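Local coordinates for protein transcriptional regulator, LysR family (Vibrio cholerae, PDB 3SZP) that probably binds specific promoter DNA through a winged helix-turn-helix domain and activates transcription of virulence genes, at residues 6-11 with 19-24; 11-16 with 55-60; 45-50 with 62-67. All coordinates share one frame; numbering follows the deposited sequence.

How the contacts relate
All three contacts belong to the DNA-binding end of the chain. Contacts 1 and 2 both use helix 3-15, share L11 and lie about 10 Å apart between centres; contacts 2 and 3 are closer still, about 6 Å, and are joined through the two-stranded wing, where T56 O meets N49 N. Contact 1 and contact 3 are buried, whereas contact 2 lies nearer the surface. F9, in segment 6-11, packs on L47, L48 and F64, so the helix of contact 1 also meets contact 3. The chemistry shifts with place: a threonine methyl and hydroxyl between helices in contact 1, branched aliphatic chains between helix and wing in contact 2, two leucines on one side of an aromatic ring in contact 3.

Contact 1: 6-11 with 19-24; sequences LNLFRL and TSTSKK
Helices 3-15 and 18-25 approach each other most closely where L11 faces T21, with 6.8 Å between their CA atoms. T21 carries the contact with both branches of its side chain. Its methyl CG2, anti to the backbone N (OG1 stands beside that N, chi1 -58°), reaches L8, whose CD1 lies 4.0 Å from it; the two side chains meet at a slant. The CB of L11 sits a little farther from the same methyl. On the other branch, T21 OG1 stands 3.6 Å from the carbonyl O of L11, too far for a bond, and the hydroxyl is hydrogen-bonded instead to the carbonyl O of S17, just ahead of helix 18-25. This buried polar atom is thus satisfied locally while the methyl is left for packing. L8 also touches R35, which brings helix 29-43 into the packing. Within 6-11, R10 turns its NE and NH2 edge to N7, and both donate to OD1, at 3.0 and 2.8 Å, with the oxygen in the guanidinium plane. Such packing of helix 3-15 against helix 18-25, the first of the two helix-turn-helix helices, with 29-43 the second, is characteristic of the N-terminal DNA-binding domain of LysR-type regulators.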
ATOM      1  N   LEU A   6     -22.308   7.785   9.960  1.00 29.00           N
ATOM      2  CA  LEU A   6     -21.650   7.358  11.194  1.00 30.14           C
ATOM      3  C   LEU A   6     -21.808   5.850  11.349  1.00 30.73           C
ATOM      4  O   LEU A   6     -20.854   5.143  11.670  1.00 31.60           O
ATOM      5  CB  LEU A   6     -22.266   8.076  12.401  1.00 31.71           C
ATOM      6  CG  LEU A   6     -21.660   7.730  13.759  1.00 34.34           C
ATOM      7  CD1 LEU A   6     -20.163   8.082  13.793  1.00 34.91           C
ATOM      8  CD2 LEU A   6     -22.393   8.453  14.881  1.00 36.16           C
ATOM      9  N   ASN A   7     -23.020   5.360  11.108  1.00 30.48           N
ATOM     10  CA  ASN A   7     -23.271   3.926  11.147  1.00 31.39           C
ATOM     11  C   ASN A   7     -22.480   3.187  10.100  1.00 31.17           C
ATOM     12  O   ASN A   7     -22.008   2.079  10.347  1.00 32.68           O
ATOM     13  CB  ASN A   7     -24.748   3.603  10.919  1.00 30.82           C
ATOM     14  CG  ASN A   7     -25.073   2.161  11.249  1.00 32.18           C
ATOM     15  OD1 ASN A   7     -24.645   1.645  12.281  1.00 33.83           O
ATOM     16  ND2 ASN A   7     -25.821   1.500  10.373  1.00 31.92           N
ATOM     17  N   LEU A   8     -22.363   3.796   8.922  1.00 24.46           N
ATOM     18  CA  LEU A   8     -21.625   3.186   7.819  1.00 25.03           C
ATOM     19  C   LEU A   8     -20.151   3.105   8.198  1.00 25.55           C
ATOM     20  O   LEU A   8     -19.476   2.125   7.900  1.00 27.13           O
ATOM     21  CB  LEU A   8     -21.775   3.986   6.521  1.00 24.70           C
ATOM     22  CG  LEU A   8     -20.873   3.432   5.392  1.00 26.41           C
ATOM     23  CD1 LEU A   8     -21.286   1.994   5.063  1.00 27.98           C
ATOM     24  CD2 LEU A   8     -20.908   4.293   4.125  1.00 27.38           C
ATOM     25  N   PHE A   9     -19.667   4.149   8.863  1.00 25.42           N
ATOM     26  CA  PHE A   9     -18.295   4.182   9.361  1.00 25.97           C
ATOM     27  C   PHE A   9     -18.072   3.022  10.318  1.00 28.20           C
ATOM     28  O   PHE A   9     -17.100   2.286  10.193  1.00 29.57           O
ATOM     29  CB  PHE A   9     -18.025   5.519  10.053  1.00 25.27           C
ATOM     30  CG  PHE A   9     -16.896   5.481  11.052  1.00 26.52           C
ATOM     31  CD1 PHE A   9     -15.567   5.407  10.631  1.00 26.46           C
ATOM     32  CD2 PHE A   9     -17.160   5.548  12.414  1.00 28.34           C
ATOM     33  CE1 PHE A   9     -14.525   5.397  11.557  1.00 27.57           C
ATOM     34  CE2 PHE A   9     -16.114   5.555  13.346  1.00 29.88           C
ATOM     35  CZ  PHE A   9     -14.798   5.466  12.916  1.00 29.13           C
ATOM     36  N   ARG A  10     -18.991   2.841  11.259  1.00 31.18           N
ATOM     37  CA  ARG A  10     -18.922   1.694  12.153  1.00 33.85           C
ATOM     38  C   ARG A  10     -18.810   0.366  11.390  1.00 34.96           C
ATOM     39  O   ARG A  10     -18.007  -0.493  11.759  1.00 36.81           O
ATOM     40  CB  ARG A  10     -20.137   1.660  13.077  1.00 34.70           C
ATOM     41  CG  ARG A  10     -20.219   0.398  13.935  1.00 37.00           C
ATOM     42  CD  ARG A  10     -21.496   0.358  14.768  1.00 37.75           C
ATOM     43  NE  ARG A  10     -22.702   0.169  13.961  1.00 36.09           N
ATOM     44  CZ  ARG A  10     -23.317  -1.003  13.784  1.00 36.43           C
ATOM     45  NH1 ARG A  10     -22.830  -2.111  14.334  1.00 38.07           N
ATOM     46  NH2 ARG A  10     -24.418  -1.075  13.041  1.00 34.94           N
ATOM     47  N   LEU A  11     -19.611   0.197  10.335  1.00 31.26           N
ATOM     48  CA  LEU A  11     -19.638  -1.063   9.591  1.00 32.85           C
ATOM     49  C   LEU A  11     -18.332  -1.276   8.841  1.00 34.21           C
ATOM     50  O   LEU A  11     -17.853  -2.406   8.698  1.00 36.47           O
ATOM     51  CB  LEU A  11     -20.805  -1.102   8.595  1.00 31.67           C
ATOM     52  CG  LEU A  11     -22.248  -1.087   9.099  1.00 30.68           C
ATOM     53  CD1 LEU A  11     -23.219  -1.216   7.920  1.00 29.80           C
ATOM     54  CD2 LEU A  11     -22.495  -2.190  10.114  1.00 32.27           C
ATOM     55  N   THR A  19     -14.398  -2.553   0.255  1.00 39.45           N
ATOM     56  CA  THR A  19     -14.854  -3.636  -0.610  1.00 40.69           C
ATOM     57  C   THR A  19     -15.622  -4.680   0.203  1.00 41.84           C
ATOM     58  O   THR A  19     -16.689  -5.142  -0.198  1.00 41.97           O
ATOM     59  CB  THR A  19     -13.676  -4.317  -1.362  1.00 41.11           C
ATOM     60  OG1 THR A  19     -13.230  -3.483  -2.449  1.00 40.14           O
ATOM     61  CG2 THR A  19     -14.099  -5.678  -1.918  1.00 42.62           C
ATOM     62  N   SER A  20     -15.070  -5.053   1.347  1.00 43.30           N
ATOM     63  CA  SER A  20     -15.732  -5.999   2.222  1.00 44.02           C
ATOM     64  C   SER A  20     -17.085  -5.434   2.642  1.00 42.75           C
ATOM     65  O   SER A  20     -18.094  -6.131   2.652  1.00 42.34           O
ATOM     66  CB  SER A  20     -14.872  -6.267   3.454  1.00 44.36           C
ATOM     67  OG  SER A  20     -15.626  -6.952   4.440  1.00 44.35           O
ATOM     68  N   THR A  21     -17.097  -4.153   2.970  1.00 38.35           N
ATOM     69  CA  THR A  21     -18.328  -3.490   3.374  1.00 35.96           C
ATOM     70  C   THR A  21     -19.316  -3.378   2.214  1.00 35.29           C
ATOM     71  O   THR A  21     -20.520  -3.600   2.383  1.00 33.78           O
ATOM     72  CB  THR A  21     -18.037  -2.114   4.006  1.00 33.99           C
ATOM     73  OG1 THR A  21     -17.170  -2.291   5.140  1.00 34.22           O
ATOM     74  CG2 THR A  21     -19.325  -1.447   4.451  1.00 30.82           C
ATOM     75  N   SER A  22     -18.792  -3.045   1.041  1.00 34.03           N
ATOM     76  CA  SER A  22     -19.578  -2.918  -0.169  1.00 33.44           C
ATOM     77  C   SER A  22     -20.319  -4.229  -0.436  1.00 33.65           C
ATOM     78  O   SER A  22     -21.518  -4.234  -0.740  1.00 32.17           O
ATOM     79  CB  SER A  22     -18.649  -2.581  -1.333  1.00 34.22           C
ATOM     80  OG  SER A  22     -19.321  -2.527  -2.581  1.00 33.64           O
ATOM     81  N   LYS A  23     -19.596  -5.338  -0.304  1.00 52.98           N
ATOM     82  CA  LYS A  23     -20.167  -6.664  -0.489  1.00 52.99           C
ATOM     83  C   LYS A  23     -21.389  -6.906   0.399  1.00 51.15           C
ATOM     84  O   LYS A  23     -22.443  -7.317  -0.082  1.00 50.03           O
ATOM     85  CB  LYS A  23     -19.107  -7.741  -0.230  1.00 54.98           C
ATOM     86  CG  LYS A  23     -18.140  -7.990  -1.395  1.00 56.47           C
ATOM     87  CD  LYS A  23     -16.725  -8.220  -0.884  1.00 57.85           C
ATOM     88  CE  LYS A  23     -15.982  -9.269  -1.691  1.00 58.97           C
ATOM     89  NZ  LYS A  23     -15.784  -8.894  -3.121  1.00 58.78           N
ATOM     90  N   LYS A  24     -21.256  -6.647   1.694  1.00 48.30           N
ATOM     91  CA  LYS A  24     -22.338  -6.944   2.625  1.00 46.53           C
ATOM     92  C   LYS A  24     -23.556  -6.027   2.484  1.00 44.52           C
ATOM     93  O   LYS A  24     -24.682  -6.473   2.642  1.00 43.51           O
ATOM     94  CB  LYS A  24     -21.825  -6.935   4.068  1.00 46.58           C
ATOM     95  CG  LYS A  24     -20.966  -8.142   4.429  1.00 48.32           C
ATOM     96  CD  LYS A  24     -20.706  -8.200   5.933  1.00 47.79           C
ATOM     97  CE  LYS A  24     -20.096  -9.532   6.353  1.00 49.08           C
ATOM     98  NZ  LYS A  24     -18.738  -9.753   5.757  1.00 51.43           N
TER

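Contact 2: 11-16 with 55-60; sequences LVVENG and LTLTEA
L55 has the largest share of surface buried here, and it uses two parts of its side chain against the end of helix 3-15. Its CD1 presses on V12 CG1 at 3.4 Å, tighter than an ordinary methyl-methyl contact, with the two side chains crossing at about a right angle. Closer to the backbone, L55 CB rests 3.8 Å from the carbonyl O of G16. The extended setting of L55, with CG anti to the backbone N (chi1 -177°), carries the branched end from the strand across to the helix. G16 is where the helix stops: its positive phi, 93°, takes the chain out of helical conformation close to L55.

V13, next to V12, meets L57, two residues beyond L55. Two methyl pairs form, V13 CG2 with L57 CD2 at 3.8 Å and V13 CG1 with L57 CD1 at 4.0 Å, so that both forks are engaged, again nearly at right angles. Strand 54-57 is the second strand of the antiparallel hairpin that forms the wing of this winged helix-turn-helix domain; from it L55 points at the helix, whereas L57 reaches it with the end of its side chain. L48 of the partner strand touches both leucines, and Y65 of helix 59-83 packs beside V13. Just past L57 the chain turns into helix 59-83 at its N-cap, T58, whose OG1 is bonded to the backbone N of G61 and to R46 O.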
ATOM      1  N   LEU A  11     -19.611   0.197  10.335  1.00 31.26           N
ATOM      2  CA  LEU A  11     -19.638  -1.063   9.591  1.00 32.85           C
ATOM      3  C   LEU A  11     -18.332  -1.276   8.841  1.00 34.21           C
ATOM      4  O   LEU A  11     -17.853  -2.406   8.698  1.00 36.47           O
ATOM      5  CB  LEU A  11     -20.805  -1.102   8.595  1.00 31.67           C
ATOM      6  CG  LEU A  11     -22.248  -1.087   9.099  1.00 30.68           C
ATOM      7  CD1 LEU A  11     -23.219  -1.216   7.920  1.00 29.80           C
ATOM      8  CD2 LEU A  11     -22.495  -2.190  10.114  1.00 32.27           C
ATOM      9  N   VAL A  12     -17.774  -0.182   8.333  1.00 26.84           N
ATOM     10  CA  VAL A  12     -16.497  -0.248   7.640  1.00 27.76           C
ATOM     11  C   VAL A  12     -15.414  -0.767   8.587  1.00 29.10           C
ATOM     12  O   VAL A  12     -14.610  -1.608   8.211  1.00 31.21           O
ATOM     13  CB  VAL A  12     -16.106   1.122   7.070  1.00 25.30           C
ATOM     14  CG1 VAL A  12     -14.618   1.167   6.751  1.00 25.67           C
ATOM     15  CG2 VAL A  12     -16.966   1.453   5.820  1.00 25.24           C
ATOM     16  N   VAL A  13     -15.414  -0.270   9.818  1.00 32.17           N
ATOM     17  CA  VAL A  13     -14.430  -0.701  10.805  1.00 33.22           C
ATOM     18  C   VAL A  13     -14.604  -2.179  11.125  1.00 35.78           C
ATOM     19  O   VAL A  13     -13.633  -2.919  11.204  1.00 37.21           O
ATOM     20  CB  VAL A  13     -14.533   0.123  12.118  1.00 32.33           C
ATOM     21  CG1 VAL A  13     -13.561  -0.405  13.160  1.00 33.37           C
ATOM     22  CG2 VAL A  13     -14.271   1.586  11.847  1.00 29.97           C
ATOM     23  N   GLU A  14     -15.849  -2.608  11.293  1.00 53.88           N
ATOM     24  CA  GLU A  14     -16.128  -4.003  11.608  1.00 55.29           C
ATOM     25  C   GLU A  14     -15.699  -4.965  10.504  1.00 57.18           C
ATOM     26  O   GLU A  14     -15.152  -6.032  10.779  1.00 58.66           O
ATOM     27  CB  GLU A  14     -17.605  -4.187  11.921  1.00 54.35           C
ATOM     28  CG  GLU A  14     -18.000  -3.554  13.230  1.00 53.59           C
ATOM     29  CD  GLU A  14     -19.489  -3.612  13.468  1.00 52.99           C
ATOM     30  OE1 GLU A  14     -20.219  -4.159  12.595  1.00 52.73           O
ATOM     31  OE2 GLU A  14     -19.929  -3.106  14.534  1.00 52.99           O
ATOM     32  N   ASN A  15     -15.948  -4.585   9.255  1.00 39.73           N
ATOM     33  CA  ASN A  15     -15.570  -5.423   8.119  1.00 41.88           C
ATOM     34  C   ASN A  15     -14.088  -5.301   7.756  1.00 43.67           C
ATOM     35  O   ASN A  15     -13.468  -6.255   7.275  1.00 44.36           O
ATOM     36  CB  ASN A  15     -16.457  -5.121   6.911  1.00 41.30           C
ATOM     37  CG  ASN A  15     -17.915  -5.462   7.161  1.00 39.72           C
ATOM     38  OD1 ASN A  15     -18.268  -6.628   7.361  1.00 40.02           O
ATOM     39  ND2 ASN A  15     -18.773  -4.453   7.138  1.00 37.63           N
ATOM     40  N   GLY A  16     -13.529  -4.117   7.978  1.00 43.79           N
ATOM     41  CA  GLY A  16     -12.108  -3.911   7.789  1.00 42.38           C
ATOM     42  C   GLY A  16     -11.681  -3.390   6.425  1.00 41.26           C
ATOM     43  O   GLY A  16     -10.483  -3.192   6.196  1.00 39.92           O
ATOM     44  N   LEU A  55      -6.731  -0.450   6.165  1.00 60.39           N
ATOM     45  CA  LEU A  55      -7.571   0.591   6.731  1.00 59.06           C
ATOM     46  C   LEU A  55      -7.338   0.688   8.240  1.00 58.46           C
ATOM     47  O   LEU A  55      -7.449  -0.300   8.957  1.00 59.54           O
ATOM     48  CB  LEU A  55      -9.036   0.283   6.431  1.00 59.77           C
ATOM     49  CG  LEU A  55     -10.082   1.296   6.872  1.00 58.38           C
ATOM     50  CD1 LEU A  55     -11.308   1.180   5.988  1.00 59.15           C
ATOM     51  CD2 LEU A  55     -10.434   1.080   8.338  1.00 58.26           C
ATOM     52  N   THR A  56      -7.003   1.875   8.723  1.00 44.12           N
ATOM     53  CA  THR A  56      -6.780   2.055  10.149  1.00 43.81           C
ATOM     54  C   THR A  56      -7.412   3.345  10.657  1.00 42.71           C
ATOM     55  O   THR A  56      -7.635   4.283   9.899  1.00 42.15           O
ATOM     56  CB  THR A  56      -5.298   2.081  10.484  1.00 44.35           C
ATOM     57  OG1 THR A  56      -4.717   3.263   9.929  1.00 44.29           O
ATOM     58  CG2 THR A  56      -4.589   0.847   9.912  1.00 46.63           C
ATOM     59  N   LEU A  57      -7.676   3.390  11.957  1.00 32.29           N
ATOM     60  CA  LEU A  57      -8.419   4.491  12.562  1.00 31.70           C
ATOM     61  C   LEU A  57      -7.478   5.571  13.046  1.00 31.28           C
ATOM     62  O   LEU A  57      -6.384   5.274  13.529  1.00 31.64           O
ATOM     63  CB  LEU A  57      -9.235   3.971  13.741  1.00 32.58           C
ATOM     64  CG  LEU A  57     -10.445   3.114  13.359  1.00 33.47           C
ATOM     65  CD1 LEU A  57     -10.898   2.273  14.538  1.00 35.09           C
ATOM     66  CD2 LEU A  57     -11.557   4.007  12.913  1.00 32.74           C
ATOM     67  N   THR A  58      -7.894   6.827  12.911  1.00 30.71           N
ATOM     68  CA  THR A  58      -7.150   7.902  13.541  1.00 30.82           C
ATOM     69  C   THR A  58      -7.504   7.822  15.021  1.00 31.15           C
ATOM     70  O   THR A  58      -8.298   6.952  15.403  1.00 31.53           O
ATOM     71  CB  THR A  58      -7.561   9.254  12.965  1.00 30.88           C
ATOM     72  OG1 THR A  58      -8.962   9.460  13.202  1.00 30.79           O
ATOM     73  CG2 THR A  58      -7.288   9.282  11.452  1.00 31.04           C
ATOM     74  N   GLU A  59      -6.948   8.712  15.843  1.00 38.91           N
ATOM     75  CA  GLU A  59      -7.328   8.771  17.254  1.00 39.31           C
ATOM     76  C   GLU A  59      -8.802   9.134  17.352  1.00 39.76           C
ATOM     77  O   GLU A  59      -9.539   8.539  18.113  1.00 40.52           O
ATOM     78  CB  GLU A  59      -6.489   9.800  18.026  1.00 39.32           C
ATOM     79  CG  GLU A  59      -4.995   9.677  17.772  1.00 39.32           C
ATOM     80  CD  GLU A  59      -4.154  10.658  18.601  1.00 40.36           C
ATOM     81  OE1 GLU A  59      -2.926  10.491  18.632  1.00 42.56           O
ATOM     82  OE2 GLU A  59      -4.720  11.590  19.219  1.00 39.71           O
ATOM     83  N   ALA A  60      -9.210  10.131  16.581  1.00 27.02           N
ATOM     84  CA  ALA A  60     -10.608  10.539  16.511  1.00 27.57           C
ATOM     85  C   ALA A  60     -11.490   9.374  16.054  1.00 27.82           C
ATOM     86  O   ALA A  60     -12.513   9.095  16.673  1.00 29.06           O
ATOM     87  CB  ALA A  60     -10.766  11.719  15.585  1.00 27.29           C
TER

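Contact 3: 45-50 with 62-67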
ATOM      1  N   LEU A  45     -13.166  16.320  10.953  1.00 25.72           N
ATOM      2  CA  LEU A  45     -12.245  15.377  11.572  1.00 25.64           C
ATOM      3  C   LEU A  45     -11.959  14.219  10.642  1.00 25.65           C
ATOM      4  O   LEU A  45     -12.878  13.626  10.087  1.00 25.02           O
ATOM      5  CB  LEU A  45     -12.821  14.819  12.870  1.00 25.16           C
ATOM      6  CG  LEU A  45     -12.772  15.719  14.099  1.00 25.38           C
ATOM      7  CD1 LEU A  45     -13.549  15.067  15.241  1.00 26.17           C
ATOM      8  CD2 LEU A  45     -11.344  16.000  14.509  1.00 25.16           C
ATOM      9  N   ARG A  46     -10.688  13.892  10.484  1.00 33.03           N
ATOM     10  CA  ARG A  46     -10.295  12.690   9.768  1.00 32.41           C
ATOM     11  C   ARG A  46     -10.517  11.512  10.705  1.00 30.92           C
ATOM     12  O   ARG A  46     -10.040  11.507  11.832  1.00 30.81           O
ATOM     13  CB  ARG A  46      -8.822  12.785   9.350  1.00 33.26           C
ATOM     14  CG  ARG A  46      -8.301  11.674   8.442  1.00 32.87           C
ATOM     15  CD  ARG A  46      -6.851  11.991   8.037  1.00 33.86           C
ATOM     16  NE  ARG A  46      -6.223  10.909   7.293  1.00 33.62           N
ATOM     17  CZ  ARG A  46      -6.372  10.695   5.981  1.00 34.01           C
ATOM     18  NH1 ARG A  46      -7.140  11.496   5.241  1.00 34.85           N
ATOM     19  NH2 ARG A  46      -5.745   9.671   5.404  1.00 33.73           N
ATOM     20  N   LEU A  47     -11.248  10.514  10.235  1.00 24.59           N
ATOM     21  CA  LEU A  47     -11.585   9.347  11.059  1.00 23.90           C
ATOM     22  C   LEU A  47     -10.788   8.093  10.706  1.00 23.79           C
ATOM     23  O   LEU A  47     -10.541   7.263  11.569  1.00 24.00           O
ATOM     24  CB  LEU A  47     -13.080   9.021  10.970  1.00 23.38           C
ATOM     25  CG  LEU A  47     -14.020  10.069  11.560  1.00 23.76           C
ATOM     26  CD1 LEU A  47     -15.445   9.626  11.346  1.00 23.23           C
ATOM     27  CD2 LEU A  47     -13.742  10.300  13.050  1.00 25.10           C
ATOM     28  N   LEU A  48     -10.421   7.951   9.435  1.00 34.63           N
ATOM     29  CA  LEU A  48      -9.798   6.735   8.918  1.00 34.83           C
ATOM     30  C   LEU A  48      -8.583   7.075   8.098  1.00 35.48           C
ATOM     31  O   LEU A  48      -8.562   8.076   7.387  1.00 36.10           O
ATOM     32  CB  LEU A  48     -10.746   5.997   7.973  1.00 34.91           C
ATOM     33  CG  LEU A  48     -12.024   5.384   8.528  1.00 34.65           C
ATOM     34  CD1 LEU A  48     -12.919   4.892   7.395  1.00 34.95           C
ATOM     35  CD2 LEU A  48     -11.663   4.240   9.464  1.00 35.48           C
ATOM     36  N   ASN A  49      -7.580   6.212   8.177  1.00 44.02           N
ATOM     37  CA  ASN A  49      -6.474   6.240   7.246  1.00 44.75           C
ATOM     38  C   ASN A  49      -6.605   5.110   6.230  1.00 45.35           C
ATOM     39  O   ASN A  49      -6.998   3.989   6.570  1.00 45.35           O
ATOM     40  CB  ASN A  49      -5.143   6.136   7.995  1.00 45.12           C
ATOM     41  CG  ASN A  49      -4.822   7.391   8.790  1.00 44.96           C
ATOM     42  OD1 ASN A  49      -4.883   8.512   8.265  1.00 45.54           O
ATOM     43  ND2 ASN A  49      -4.483   7.213  10.067  1.00 44.90           N
ATOM     44  N   ARG A  50      -6.288   5.418   4.978  1.00 96.04           N
ATOM     45  CA  ARG A  50      -6.263   4.413   3.927  1.00 96.94           C
ATOM     46  C   ARG A  50      -4.885   4.383   3.287  1.00 98.62           C
ATOM     47  O   ARG A  50      -4.564   5.211   2.437  1.00 99.62           O
ATOM     48  CB  ARG A  50      -7.330   4.703   2.871  1.00 97.46           C
ATOM     49  CG  ARG A  50      -8.744   4.316   3.280  1.00 97.21           C
ATOM     50  CD  ARG A  50      -9.763   5.271   2.673  1.00 97.49           C
ATOM     51  NE  ARG A  50      -9.584   6.629   3.183  1.00 96.93           N
ATOM     52  CZ  ARG A  50     -10.203   7.700   2.699  1.00 97.76           C
ATOM     53  NH1 ARG A  50     -11.047   7.579   1.682  1.00 99.08           N
ATOM     54  NH2 ARG A  50      -9.973   8.893   3.230  1.00 97.78           N
ATOM     55  N   GLU A  62     -10.918   6.309  16.356  1.00 43.89           N
ATOM     56  CA  GLU A  62     -10.868   5.335  17.430  1.00 45.05           C
ATOM     57  C   GLU A  62     -11.871   5.683  18.531  1.00 46.36           C
ATOM     58  O   GLU A  62     -12.580   4.823  19.037  1.00 47.60           O
ATOM     59  CB  GLU A  62      -9.448   5.281  17.994  1.00 44.49           C
ATOM     60  CG  GLU A  62      -9.049   3.957  18.603  1.00 45.28           C
ATOM     61  CD  GLU A  62      -8.944   2.832  17.574  1.00 45.46           C
ATOM     62  OE1 GLU A  62      -7.816   2.535  17.102  1.00 45.19           O
ATOM     63  OE2 GLU A  62      -9.990   2.228  17.251  1.00 46.07           O
ATOM     64  N   ARG A  63     -11.929   6.959  18.882  1.00 40.92           N
ATOM     65  CA  ARG A  63     -12.862   7.456  19.880  1.00 42.19           C
ATOM     66  C   ARG A  63     -14.327   7.312  19.410  1.00 43.55           C
ATOM     67  O   ARG A  63     -15.196   6.901  20.181  1.00 44.79           O
ATOM     68  CB  ARG A  63     -12.528   8.920  20.192  1.00 41.61           C
ATOM     69  CG  ARG A  63     -13.395   9.570  21.239  1.00 42.56           C
ATOM     70  CD  ARG A  63     -12.970   9.176  22.645  1.00 42.36           C
ATOM     71  NE  ARG A  63     -13.915   9.707  23.615  1.00 43.26           N
ATOM     72  CZ  ARG A  63     -13.837  10.922  24.152  1.00 42.97           C
ATOM     73  NH1 ARG A  63     -12.832  11.747  23.834  1.00 41.66           N
ATOM     74  NH2 ARG A  63     -14.764  11.311  25.027  1.00 43.91           N
ATOM     75  N   PHE A  64     -14.594   7.643  18.151  1.00 28.72           N
ATOM     76  CA  PHE A  64     -15.952   7.513  17.615  1.00 29.81           C
ATOM     77  C   PHE A  64     -16.425   6.057  17.580  1.00 30.33           C
ATOM     78  O   PHE A  64     -17.552   5.753  17.985  1.00 31.70           O
ATOM     79  CB  PHE A  64     -16.084   8.166  16.235  1.00 28.13           C
ATOM     80  CG  PHE A  64     -16.347   9.651  16.289  1.00 28.39           C
ATOM     81  CD1 PHE A  64     -17.650  10.130  16.426  1.00 29.98           C
ATOM     82  CD2 PHE A  64     -15.301  10.561  16.217  1.00 27.24           C
ATOM     83  CE1 PHE A  64     -17.916  11.486  16.472  1.00 30.47           C
ATOM     84  CE2 PHE A  64     -15.543  11.921  16.263  1.00 27.54           C
ATOM     85  CZ  PHE A  64     -16.870  12.390  16.398  1.00 29.24           C
ATOM     86  N   TYR A  65     -15.565   5.160  17.127  1.00 38.94           N
ATOM     87  CA  TYR A  65     -15.920   3.750  17.044  1.00 39.50           C
ATOM     88  C   TYR A  65     -16.232   3.173  18.419  1.00 40.74           C
ATOM     89  O   TYR A  65     -17.307   2.618  18.633  1.00 41.61           O
ATOM     90  CB  TYR A  65     -14.801   2.944  16.385  1.00 38.56           C
ATOM     91  CG  TYR A  65     -15.073   1.456  16.344  1.00 39.52           C
ATOM     92  CD1 TYR A  65     -16.095   0.933  15.554  1.00 39.78           C
ATOM     93  CD2 TYR A  65     -14.309   0.573  17.097  1.00 40.04           C
ATOM     94  CE1 TYR A  65     -16.345  -0.432  15.514  1.00 40.63           C
ATOM     95  CE2 TYR A  65     -14.549  -0.802  17.062  1.00 40.89           C
ATOM     96  CZ  TYR A  65     -15.572  -1.297  16.271  1.00 41.23           C
ATOM     97  OH  TYR A  65     -15.810  -2.661  16.235  1.00 41.97           O
ATOM     98  N   LYS A  66     -15.291   3.304  19.347  1.00 51.82           N
ATOM     99  CA  LYS A  66     -15.448   2.743  20.683  1.00 52.24           C
ATOM    100  C   LYS A  66     -16.696   3.288  21.382  1.00 53.22           C
ATOM    101  O   LYS A  66     -17.491   2.524  21.900  1.00 53.78           O
ATOM    102  CB  LYS A  66     -14.189   3.000  21.526  1.00 51.37           C
ATOM    103  CG  LYS A  66     -14.128   2.226  22.848  1.00 51.20           C
ATOM    104  CD  LYS A  66     -14.379   0.721  22.620  1.00 51.23           C
ATOM    105  CE  LYS A  66     -13.870  -0.157  23.787  1.00 50.67           C
ATOM    106  NZ  LYS A  66     -14.463   0.187  25.123  1.00 51.40           N
ATOM    107  N   ASP A  67     -16.867   4.606  21.369  1.00 43.83           N
ATOM    108  CA  ASP A  67     -17.921   5.275  22.133  1.00 44.50           C
ATOM    109  C   ASP A  67     -19.319   5.147  21.537  1.00 44.98           C
ATOM    110  O   ASP A  67     -20.270   4.845  22.252  1.00 44.93           O
ATOM    111  CB  ASP A  67     -17.591   6.759  22.328  1.00 44.20           C
ATOM    112  CG  ASP A  67     -16.536   6.981  23.394  1.00 43.33           C
ATOM    113  OD1 ASP A  67     -15.832   6.003  23.707  1.00 42.74           O
ATOM    114  OD2 ASP A  67     -16.412   8.117  23.917  1.00 43.10           O
TER
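Apolar packing makes up the contact itself, and F64 of helix 59-83 is its centre. L47 CD2 comes to 3.5 Å from F64 CD2, meeting the ring obliquely, while L45 CD1 approaches the ring edge near its plane, 3.9 Å from F64 CE2. Both leucines cross the phenylalanine at about a right angle, and they converge on the same CD2-CE2 side of the ring. L43 of helix 29-43 and I82 of the third subunit also pack on F64, and L39 lies against L47.

The side-chain polar bonds among these two segments are local to each. R46, just before strand 48-51, bonds N49 within that strand: NE and NH2 share the single acceptor OD1, at 2.9 and 3.2 Å; the NH2 uses a lone pair in the carbonyl plane, whereas the NE is tilted 24° from it. On the helix, R63 NE forms a salt bridge with D67 OD2 at 3.0 Å, approaching from above the carboxylate plane, and the same guanidinium reaches E85 of the third subunit through NH1. Between 45-50 and 62-67 the contact therefore rests on apolar packing, with the charged groups engaged along each segment and toward the neighbouring subunit.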